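Local coordinates for protein type III restriction-modification enzyme EcoP15I Mod subunit (Escherichia coli, PDB 4ZCF) that methylates adenine N6 on one strand of the asymmetric DNA site 5'-CAGCAG-3' using S-adenosyl-L-methionine, and joins the Res subunit for restriction of DNA, at residues L96-G100 with F488-K492; D200-F204 with E242-V246; L403-P408 with E493-A498; F452-N456 with N502-F507. One frame throughout, in Å; residues are numbered along the deposited sequence.

Interaction 1: L96-G100 with F488-K492; sequences LLIKG and FDLTK
L97 meets helix 487-500 first, sending its branched end into the angle between F488 and the next helical turn. Its CG stands anti to the backbone N (chi1 163°), which carries the branch off the strand; L97 CG lies 3.6 Å from F488 CE1, obliquely to the ring. Both methyls also lie against the F488 ring, L97 CD2 3.7 Å from F488 CZ; beyond it CD1 reaches T491 CG2 and CD2 reaches K492 CA. I98 faces the other side of the sheet, touching V105 of helix 102-113. K99 returns to the helix and drapes its aliphatic chain across the F488 ring. K99 CB forms a CH-pi contact, 3.7 Å from the centroid of the F488 ring, and bends in the chain keep K99 CE close above it, 3.6 Å from F488 CD2. The ammonium of K99 continues to a long, weak ion pair with D470, whereas K492 turns its own to a salt bridge with D81. Strand and helix axes run nearly antiparallel (170°), 10.2 Å apart, without a hydrogen bond between them. Such apolar packing of a helix on a central beta-sheet, with another helix on the opposite face, is typical of the Rossmann-like alpha/beta/alpha fold of DNA methyltransferases.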
# COMPACT_ATOMS: atom_id res chain seq x y z
N LEU A 96 -1.81 -20.34 15.91
CA LEU A 96 -2.91 -21.03 15.22
C LEU A 96 -2.53 -21.61 13.89
O LEU A 96 -1.85 -20.97 13.11
CB LEU A 96 -4.14 -20.10 15.01
CG LEU A 96 -4.61 -19.22 16.18
CD1 LEU A 96 -5.50 -18.11 15.70
CD2 LEU A 96 -5.25 -20.04 17.28
N LEU A 97 -3.04 -22.79 13.59
CA LEU A 97 -2.96 -23.45 12.29
C LEU A 97 -4.43 -23.80 11.92
O LEU A 97 -5.14 -24.42 12.72
CB LEU A 97 -2.01 -24.67 12.27
CG LEU A 97 -2.16 -25.63 11.09
CD1 LEU A 97 -1.68 -25.02 9.76
CD2 LEU A 97 -1.47 -26.95 11.37
N ILE A 98 -4.89 -23.30 10.75
CA ILE A 98 -6.26 -23.49 10.26
C ILE A 98 -6.32 -24.27 8.97
O ILE A 98 -5.56 -23.98 8.04
CB ILE A 98 -7.09 -22.18 10.21
CG1 ILE A 98 -6.86 -21.34 11.46
CG2 ILE A 98 -8.58 -22.50 10.05
CD1 ILE A 98 -6.74 -19.92 11.17
N LYS A 99 -7.21 -25.27 8.94
CA LYS A 99 -7.43 -26.14 7.79
C LYS A 99 -8.66 -25.67 7.03
O LYS A 99 -9.71 -25.46 7.61
CB LYS A 99 -7.60 -27.61 8.24
CG LYS A 99 -7.57 -28.62 7.09
CD LYS A 99 -8.47 -29.81 7.37
CE LYS A 99 -7.87 -30.87 8.25
NZ LYS A 99 -8.61 -32.16 8.13
N GLY A 100 -8.50 -25.55 5.72
CA GLY A 100 -9.56 -25.15 4.81
C GLY A 100 -9.08 -24.14 3.79
O GLY A 100 -7.91 -23.73 3.81
N PHE A 488 -1.89 -30.56 4.31
CA PHE A 488 -2.19 -30.10 5.66
C PHE A 488 -1.55 -31.02 6.70
O PHE A 488 -1.06 -30.53 7.72
CB PHE A 488 -3.71 -29.97 5.90
CG PHE A 488 -4.02 -29.51 7.30
CD1 PHE A 488 -3.98 -28.15 7.63
CD2 PHE A 488 -4.28 -30.43 8.31
CE1 PHE A 488 -4.22 -27.73 8.93
CE2 PHE A 488 -4.50 -30.00 9.63
CZ PHE A 488 -4.48 -28.65 9.93
N ASP A 489 -1.58 -32.35 6.46
CA ASP A 489 -1.03 -33.38 7.34
C ASP A 489 0.48 -33.21 7.54
O ASP A 489 0.95 -33.32 8.68
CB ASP A 489 -1.35 -34.79 6.81
CG ASP A 489 -2.81 -35.17 6.80
OD1 ASP A 489 -3.53 -34.78 7.73
OD2 ASP A 489 -3.21 -35.95 5.90
N LEU A 490 1.22 -32.91 6.44
CA LEU A 490 2.67 -32.66 6.44
C LEU A 490 2.97 -31.37 7.16
O LEU A 490 3.99 -31.28 7.85
CB LEU A 490 3.20 -32.52 5.03
CG LEU A 490 3.26 -33.73 4.16
CD1 LEU A 490 2.96 -33.34 2.74
CD2 LEU A 490 4.63 -34.44 4.29
N THR A 491 2.11 -30.35 6.94
CA THR A 491 2.21 -29.03 7.55
C THR A 491 2.03 -29.15 9.04
O THR A 491 2.88 -28.64 9.77
CB THR A 491 1.22 -28.04 6.90
OG1 THR A 491 1.53 -27.97 5.51
CG2 THR A 491 1.26 -26.64 7.52
N LYS A 492 0.96 -29.83 9.51
CA LYS A 492 0.66 -30.05 10.93
C LYS A 492 1.84 -30.75 11.62
O LYS A 492 2.32 -30.26 12.64
CB LYS A 492 -0.65 -30.85 11.10
CG LYS A 492 -1.04 -31.17 12.56
CD LYS A 492 -2.21 -32.17 12.57
CE LYS A 492 -2.78 -32.39 13.95
NZ LYS A 492 -3.94 -33.32 13.92

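Interaction 2: D200-F204 with E242-V246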
# COMPACT_ATOMS: atom_id res chain seq x y z
N ASP A 200 8.12 -14.49 -8.69
CA ASP A 200 9.20 -14.56 -9.66
C ASP A 200 8.75 -13.72 -10.91
O ASP A 200 7.77 -12.99 -10.82
CB ASP A 200 9.62 -16.05 -9.92
CG ASP A 200 8.98 -16.85 -11.06
OD1 ASP A 200 7.88 -16.46 -11.53
OD2 ASP A 200 9.60 -17.85 -11.50
N HIS A 201 9.47 -13.78 -12.04
CA HIS A 201 9.17 -12.96 -13.23
C HIS A 201 7.84 -13.21 -13.95
O HIS A 201 7.42 -12.40 -14.77
CB HIS A 201 10.32 -13.04 -14.23
CG HIS A 201 10.50 -14.40 -14.80
ND1 HIS A 201 11.26 -15.35 -14.16
CD2 HIS A 201 9.99 -14.93 -15.94
CE1 HIS A 201 11.18 -16.44 -14.91
NE2 HIS A 201 10.45 -16.22 -16.00
N ASN A 202 7.21 -14.35 -13.69
CA ASN A 202 5.97 -14.70 -14.38
C ASN A 202 4.81 -13.75 -14.12
O ASN A 202 4.22 -13.25 -15.08
CB ASN A 202 5.61 -16.17 -14.16
CG ASN A 202 6.64 -17.08 -14.74
OD1 ASN A 202 6.83 -17.14 -15.95
ND2 ASN A 202 7.41 -17.73 -13.87
N GLU A 203 4.55 -13.43 -12.83
CA GLU A 203 3.45 -12.56 -12.40
C GLU A 203 3.85 -11.30 -11.64
O GLU A 203 2.97 -10.62 -11.10
CB GLU A 203 2.42 -13.38 -11.57
CG GLU A 203 1.84 -14.58 -12.28
CD GLU A 203 0.99 -14.27 -13.51
OE1 GLU A 203 0.42 -13.16 -13.56
OE2 GLU A 203 0.91 -15.13 -14.41
N PHE A 204 5.16 -10.97 -11.58
CA PHE A 204 5.65 -9.79 -10.86
C PHE A 204 4.90 -8.50 -11.19
O PHE A 204 4.32 -7.91 -10.28
CB PHE A 204 7.19 -9.64 -10.99
CG PHE A 204 7.81 -8.39 -10.40
CD1 PHE A 204 7.46 -7.94 -9.13
CD2 PHE A 204 8.80 -7.69 -11.08
CE1 PHE A 204 8.05 -6.81 -8.57
CE2 PHE A 204 9.38 -6.54 -10.53
CZ PHE A 204 9.00 -6.11 -9.28
N GLU A 242 14.42 -13.88 -7.61
CA GLU A 242 12.99 -13.66 -7.55
C GLU A 242 12.74 -12.42 -6.67
O GLU A 242 13.68 -11.72 -6.31
CB GLU A 242 12.24 -14.92 -7.10
CG GLU A 242 12.90 -15.69 -5.97
CD GLU A 242 11.98 -16.77 -5.46
OE1 GLU A 242 11.99 -17.87 -6.04
OE2 GLU A 242 11.18 -16.47 -4.54
N TYR A 243 11.50 -12.15 -6.35
CA TYR A 243 11.15 -10.92 -5.63
C TYR A 243 10.29 -11.12 -4.42
O TYR A 243 9.70 -12.17 -4.23
CB TYR A 243 10.45 -9.92 -6.60
CG TYR A 243 11.09 -9.79 -7.97
CD1 TYR A 243 12.07 -8.84 -8.21
CD2 TYR A 243 10.68 -10.59 -9.04
CE1 TYR A 243 12.68 -8.72 -9.47
CE2 TYR A 243 11.28 -10.48 -10.30
CZ TYR A 243 12.26 -9.53 -10.51
OH TYR A 243 12.86 -9.41 -11.74
N ILE A 244 10.21 -10.09 -3.60
CA ILE A 244 9.36 -9.93 -2.42
C ILE A 244 8.80 -8.50 -2.52
O ILE A 244 9.55 -7.54 -2.30
CB ILE A 244 10.07 -10.24 -1.06
CG1 ILE A 244 10.81 -11.63 -1.12
CG2 ILE A 244 9.05 -10.16 0.12
CD1 ILE A 244 11.60 -12.12 0.09
N ILE A 245 7.52 -8.37 -2.95
CA ILE A 245 6.82 -7.08 -3.03
C ILE A 245 6.30 -6.75 -1.61
O ILE A 245 5.86 -7.64 -0.90
CB ILE A 245 5.76 -6.97 -4.15
CG1 ILE A 245 4.41 -7.51 -3.75
CG2 ILE A 245 6.22 -7.55 -5.51
CD1 ILE A 245 3.31 -6.93 -4.57
N VAL A 246 6.42 -5.49 -1.18
CA VAL A 246 6.03 -5.06 0.17
C VAL A 246 5.05 -3.88 0.07
O VAL A 246 5.28 -2.96 -0.70
CB VAL A 246 7.28 -4.72 1.04
CG1 VAL A 246 6.92 -4.44 2.49
CG2 VAL A 246 8.34 -5.82 0.97
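F204 and Y243 form the aromatic part of this contact, a face-to-face stack with ring centroids 4.1 Å apart and planes only 10° from parallel. The overlap is offset, F204 CD2 lying 3.8 Å from Y243 CE2. With CG anti to the backbone N (chi1 174°), F204 turns its ring from the start of helix 204-215 toward strand 241-248, over Y243.

I245 adds aliphatic packing: its CG2 touches F204 CE1 at 3.6 Å, near the ring plane. D200 and E242 pack through their CB atoms, 4.0 Å apart.

Hydrogen bonds between residues of the two segments lie within the loop. D200 OD1 accepts from the backbone N of N202 at 3.1 Å (N-H...O 165°), above the carboxylate plane, closing an Asx turn, and from N202 ND2 at 2.7 Å through its syn lone pair. E242 OE2 is hydrogen-bonded to Y126 OH, and H201 lies beside a bound manganese ion. F204 and Y243 meet their counterparts in the second Mod subunit. The direct contact of the segments thus rests on dispersion and stacking, beside the backbone pairing of Y243 with I199 of strand 193-199, while two N-H groups on D200 OD1 probably fix the loop's shape.

Interaction 3: L403-P408 with E493-A498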
# COMPACT_ATOMS: atom_id res chain seq x y z
N LEU A 403 14.55 -29.31 6.07
CA LEU A 403 13.52 -30.33 5.96
C LEU A 403 14.01 -31.76 6.12
O LEU A 403 13.23 -32.62 6.54
CB LEU A 403 12.66 -30.12 4.71
CG LEU A 403 11.62 -28.99 4.83
CD1 LEU A 403 11.11 -28.57 3.46
CD2 LEU A 403 10.44 -29.40 5.71
N LYS A 404 15.31 -32.02 5.83
CA LYS A 404 15.90 -33.35 6.05
C LYS A 404 16.18 -33.50 7.56
O LYS A 404 16.22 -34.61 8.07
CB LYS A 404 17.16 -33.58 5.19
CG LYS A 404 17.58 -35.06 5.06
CD LYS A 404 16.76 -35.81 4.00
CE LYS A 404 16.55 -37.28 4.32
NZ LYS A 404 17.80 -38.08 4.20
N GLU A 405 16.34 -32.38 8.25
CA GLU A 405 16.55 -32.29 9.69
C GLU A 405 15.19 -32.42 10.43
O GLU A 405 15.17 -32.78 11.62
CB GLU A 405 17.18 -30.93 9.99
CG GLU A 405 17.73 -30.75 11.39
CD GLU A 405 18.69 -29.59 11.51
OE1 GLU A 405 19.58 -29.45 10.63
OE2 GLU A 405 18.57 -28.81 12.49
N LEU A 406 14.07 -32.06 9.76
CA LEU A 406 12.75 -32.16 10.39
C LEU A 406 12.22 -33.56 10.13
O LEU A 406 11.79 -34.23 11.06
CB LEU A 406 11.77 -31.09 9.88
CG LEU A 406 12.01 -29.65 10.34
CD1 LEU A 406 11.45 -28.66 9.35
CD2 LEU A 406 11.53 -29.41 11.77
N PHE A 407 12.33 -34.02 8.87
CA PHE A 407 11.92 -35.33 8.39
C PHE A 407 13.15 -36.19 7.98
O PHE A 407 13.43 -36.32 6.79
CB PHE A 407 10.94 -35.17 7.19
CG PHE A 407 9.68 -34.40 7.52
CD1 PHE A 407 8.54 -35.06 7.97
CD2 PHE A 407 9.63 -33.02 7.34
CE1 PHE A 407 7.37 -34.34 8.27
CE2 PHE A 407 8.46 -32.30 7.64
CZ PHE A 407 7.34 -32.97 8.10
N PRO A 408 13.90 -36.79 8.93
CA PRO A 408 15.05 -37.61 8.53
C PRO A 408 14.63 -38.99 8.03
O PRO A 408 14.61 -39.19 6.83
CB PRO A 408 15.91 -37.69 9.79
CG PRO A 408 14.96 -37.55 10.90
CD PRO A 408 13.75 -36.78 10.40
N GLU A 493 2.35 -31.84 11.00
CA GLU A 493 3.50 -32.60 11.47
C GLU A 493 4.78 -31.77 11.54
O GLU A 493 5.51 -31.90 12.53
CB GLU A 493 3.71 -33.88 10.62
CG GLU A 493 4.91 -34.75 11.01
CD GLU A 493 4.93 -35.45 12.36
OE1 GLU A 493 4.27 -34.97 13.32
OE2 GLU A 493 5.65 -36.47 12.48
N ARG A 494 5.05 -30.93 10.51
CA ARG A 494 6.26 -30.08 10.47
C ARG A 494 6.30 -29.13 11.64
O ARG A 494 7.38 -28.84 12.15
CB ARG A 494 6.38 -29.27 9.16
CG ARG A 494 7.77 -28.72 8.95
CD ARG A 494 7.97 -27.22 9.18
NE ARG A 494 8.21 -26.62 7.86
CZ ARG A 494 9.19 -25.78 7.54
NH1 ARG A 494 10.01 -25.32 8.47
NH2 ARG A 494 9.32 -25.37 6.29
N LEU A 495 5.13 -28.59 12.01
CA LEU A 495 4.99 -27.64 13.12
C LEU A 495 5.12 -28.36 14.44
O LEU A 495 5.72 -27.81 15.36
CB LEU A 495 3.64 -26.92 13.01
CG LEU A 495 3.53 -25.69 12.12
CD1 LEU A 495 4.06 -25.95 10.75
CD2 LEU A 495 2.08 -25.24 12.01
N ILE A 496 4.58 -29.59 14.55
CA ILE A 496 4.72 -30.45 15.73
C ILE A 496 6.21 -30.69 16.00
O ILE A 496 6.68 -30.44 17.12
CB ILE A 496 3.91 -31.78 15.58
CG1 ILE A 496 2.40 -31.53 15.87
CG2 ILE A 496 4.48 -32.90 16.49
CD1 ILE A 496 1.47 -32.62 15.35
N ARG A 497 6.96 -31.11 14.96
CA ARG A 497 8.40 -31.36 15.04
C ARG A 497 9.21 -30.11 15.36
O ARG A 497 10.09 -30.15 16.22
CB ARG A 497 8.91 -32.07 13.77
CG ARG A 497 8.35 -33.49 13.67
CD ARG A 497 9.00 -34.26 12.55
NE ARG A 497 8.25 -35.47 12.20
CZ ARG A 497 8.74 -36.47 11.48
NH1 ARG A 497 10.00 -36.47 11.09
NH2 ARG A 497 7.98 -37.52 11.21
N ALA A 498 8.88 -28.99 14.70
CA ALA A 498 9.51 -27.69 14.85
C ALA A 498 9.21 -27.10 16.23
O ALA A 498 9.98 -26.27 16.71
CB ALA A 498 9.00 -26.75 13.76
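R497 reaches from helix 487-500 to the segment 403-408, at the C-terminal part of helix 399-404 and the chain beyond it, on the flank of the Rossmann-like methyltransferase fold. Its CB already lies near L406, 4.2 Å from L406 CD2. CG stands beside the backbone N (chi1 -68°), and the chain then runs extended to NE, bringing R497 CD beside L406 O. The guanidinium beyond has two sets of partners. On the helix, R497 NE and NH2 both meet E493 OE2 in a salt bridge; the NH2 bond, at 2.9 Å, reaches the anti side of the carboxylate oxygen, whereas the NE bond is weak. Across the contact, R497 NH1 donates to L406 O at 2.9 Å (N-H...O 158°), with the acceptor close to the guanidinium plane. F407 CD1 lies over one face of the guanidinium, the two planes 34° apart, so this is not a parallel stack. A leucine in place of R497 would probably leave the L406 carbonyl without this donor and the E493 carboxylate without its charged mate.

F407 also spans towards E493 and R494, its CE1 lying 3.7 Å from E493 CG. R494 folds the other way, bent at chi2 and chi3, and its NE donates to the backbone O of S444. L403 CD2 lies over one face of the R494 guanidinium, and L406 fits between the two arginines: its CD2 rests against A498, while L406 CD1 touches R494 CG at 3.7 Å.

Interaction 4: F452-N456 with N502-F507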
# COMPACT_ATOMS: atom_id res chain seq x y z
N PHE A 452 8.68 -19.83 15.84
CA PHE A 452 9.22 -20.69 16.92
C PHE A 452 10.68 -20.31 17.19
O PHE A 452 10.98 -19.97 18.34
CB PHE A 452 9.08 -22.20 16.61
CG PHE A 452 7.68 -22.78 16.63
CD1 PHE A 452 6.75 -22.40 17.60
CD2 PHE A 452 7.30 -23.76 15.71
CE1 PHE A 452 5.48 -22.98 17.66
CE2 PHE A 452 6.01 -24.32 15.75
CZ PHE A 452 5.12 -23.93 16.73
N ASN A 453 11.55 -20.25 16.15
CA ASN A 453 12.97 -19.85 16.29
C ASN A 453 13.16 -18.43 16.82
O ASN A 453 14.08 -18.19 17.60
CB ASN A 453 13.72 -19.94 14.96
CG ASN A 453 13.84 -21.30 14.33
OD1 ASN A 453 14.31 -21.41 13.20
ND2 ASN A 453 13.41 -22.35 15.02
N LEU A 454 12.35 -17.47 16.34
CA LEU A 454 12.47 -16.08 16.78
C LEU A 454 12.09 -15.91 18.24
O LEU A 454 12.86 -15.34 18.98
CB LEU A 454 11.72 -15.11 15.84
CG LEU A 454 12.32 -14.86 14.44
CD1 LEU A 454 11.29 -14.23 13.47
CD2 LEU A 454 13.61 -14.03 14.49
N ASN A 455 10.94 -16.46 18.67
CA ASN A 455 10.43 -16.42 20.05
C ASN A 455 11.35 -16.99 21.12
O ASN A 455 11.32 -16.50 22.25
CB ASN A 455 9.05 -17.06 20.12
CG ASN A 455 7.91 -16.19 19.64
OD1 ASN A 455 8.08 -15.13 19.04
ND2 ASN A 455 6.71 -16.63 19.94
N ASN A 456 12.15 -17.97 20.80
CA ASN A 456 13.01 -18.56 21.79
C ASN A 456 14.36 -17.97 21.75
O ASN A 456 15.27 -18.50 22.31
CB ASN A 456 13.05 -20.09 21.70
CG ASN A 456 13.75 -20.57 20.49
OD1 ASN A 456 14.25 -19.78 19.72
ND2 ASN A 456 13.80 -21.84 20.30
N ASN A 502 12.93 -26.25 19.75
CA ASN A 502 12.30 -24.94 20.07
C ASN A 502 11.37 -24.85 21.31
O ASN A 502 10.51 -23.97 21.39
CB ASN A 502 11.72 -24.19 18.85
CG ASN A 502 12.67 -24.10 17.70
OD1 ASN A 502 13.64 -23.34 17.73
ND2 ASN A 502 12.40 -24.88 16.68
N ARG A 503 11.61 -25.73 22.28
CA ARG A 503 11.03 -25.77 23.64
C ARG A 503 9.53 -25.98 23.87
O ARG A 503 8.98 -25.46 24.86
CB ARG A 503 11.59 -24.60 24.50
CG ARG A 503 13.13 -24.55 24.62
CD ARG A 503 13.75 -25.83 25.19
NE ARG A 503 13.41 -26.04 26.61
CZ ARG A 503 13.84 -27.07 27.33
NH1 ARG A 503 14.63 -27.99 26.79
NH2 ARG A 503 13.51 -27.17 28.61
N ASP A 504 8.88 -26.82 23.03
CA ASP A 504 7.45 -27.18 23.14
C ASP A 504 6.52 -25.96 23.18
O ASP A 504 5.60 -25.92 24.00
CB ASP A 504 7.19 -28.13 24.33
CG ASP A 504 7.91 -29.47 24.25
OD1 ASP A 504 7.45 -30.34 23.47
OD2 ASP A 504 8.91 -29.65 24.98
N GLN A 505 6.75 -24.98 22.29
CA GLN A 505 5.91 -23.78 22.23
C GLN A 505 4.45 -24.04 21.94
O GLN A 505 3.60 -23.27 22.40
CB GLN A 505 6.47 -22.75 21.25
CG GLN A 505 7.59 -21.93 21.84
CD GLN A 505 8.06 -20.83 20.94
OE1 GLN A 505 9.24 -20.75 20.61
NE2 GLN A 505 7.15 -19.91 20.59
N GLY A 506 4.17 -25.08 21.16
CA GLY A 506 2.83 -25.49 20.76
C GLY A 506 2.05 -24.51 19.89
O GLY A 506 2.42 -23.34 19.75
N PHE A 507 0.92 -25.00 19.36
CA PHE A 507 -0.01 -24.27 18.51
C PHE A 507 -1.37 -24.97 18.56
O PHE A 507 -1.42 -26.19 18.73
CB PHE A 507 0.51 -24.20 17.04
CG PHE A 507 0.66 -25.54 16.35
CD1 PHE A 507 1.73 -26.37 16.63
CD2 PHE A 507 -0.28 -25.96 15.41
CE1 PHE A 507 1.84 -27.62 16.02
CE2 PHE A 507 -0.16 -27.20 14.78
CZ PHE A 507 0.90 -28.02 15.09
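F452 and Q505 slide past each other in opposite directions, the phenyl ring standing 80° from the side-chain amide. F452 CD1 lies 3.7 Å from Q505 CB, an oblique approach, while the backbone O of G506 comes to the ring edge near its plane, 3.7 Å from F452 CE1. Farther out, F507 CD1 also comes to the edge of the F452 ring, 4.2 Å from F452 CZ. F464 of strand 461-468 adds an edge-to-face contact with the F452 ring.

Three asparagine amides meet at the C-terminal end of helix 446-455. N502 crosses both N453 and N456 obliquely, with amide planes a little over 40° apart. N502 OD1 takes two N-H groups: N456 ND2 at 3.0 Å, in the carbonyl plane and on a lone pair, and N453 ND2 at 2.9 Å in a weak bond. N456 swings its CG between the backbone N and the carbonyl carbon (chi1 69°), placing its amide beside N502. The other end of the N502 amide is held by the preceding helix 487-500, N502 ND2 donating to A498 O. A valine at N502 would probably leave the amide N-H groups of N453 and N456 without this shared acceptor and A498 O without this donor.

The chemistry is therefore divided: ring packing joins the buried part of helix and loop, while the N502 amide ties the helix end to the chain leaving helix 487-500, its one oxygen shared by two N-H groups.

Interactions 1, 3 and 4 form one connected region. Helix 487-500 supplies a segment to interactions 1 and 3, and the loop after it, leading to strand 508-514, supplies one to interaction 4. Their centres lie 13 to 17 Å apart, and L495 and F507 pack together between interactions 3 and 4. Along the chain, the segments of these three contacts alternate. Interaction 2 lies 26 to 30 Å from their centres without touching them, nested within the loop closed by interaction 1, with which it shares the same large mixed sheet. Three contacts thus tie distant parts of the chain to helix 487-500 and the loop after it, while interaction 2 lies by the Mod-Mod interface, nearer the DNA.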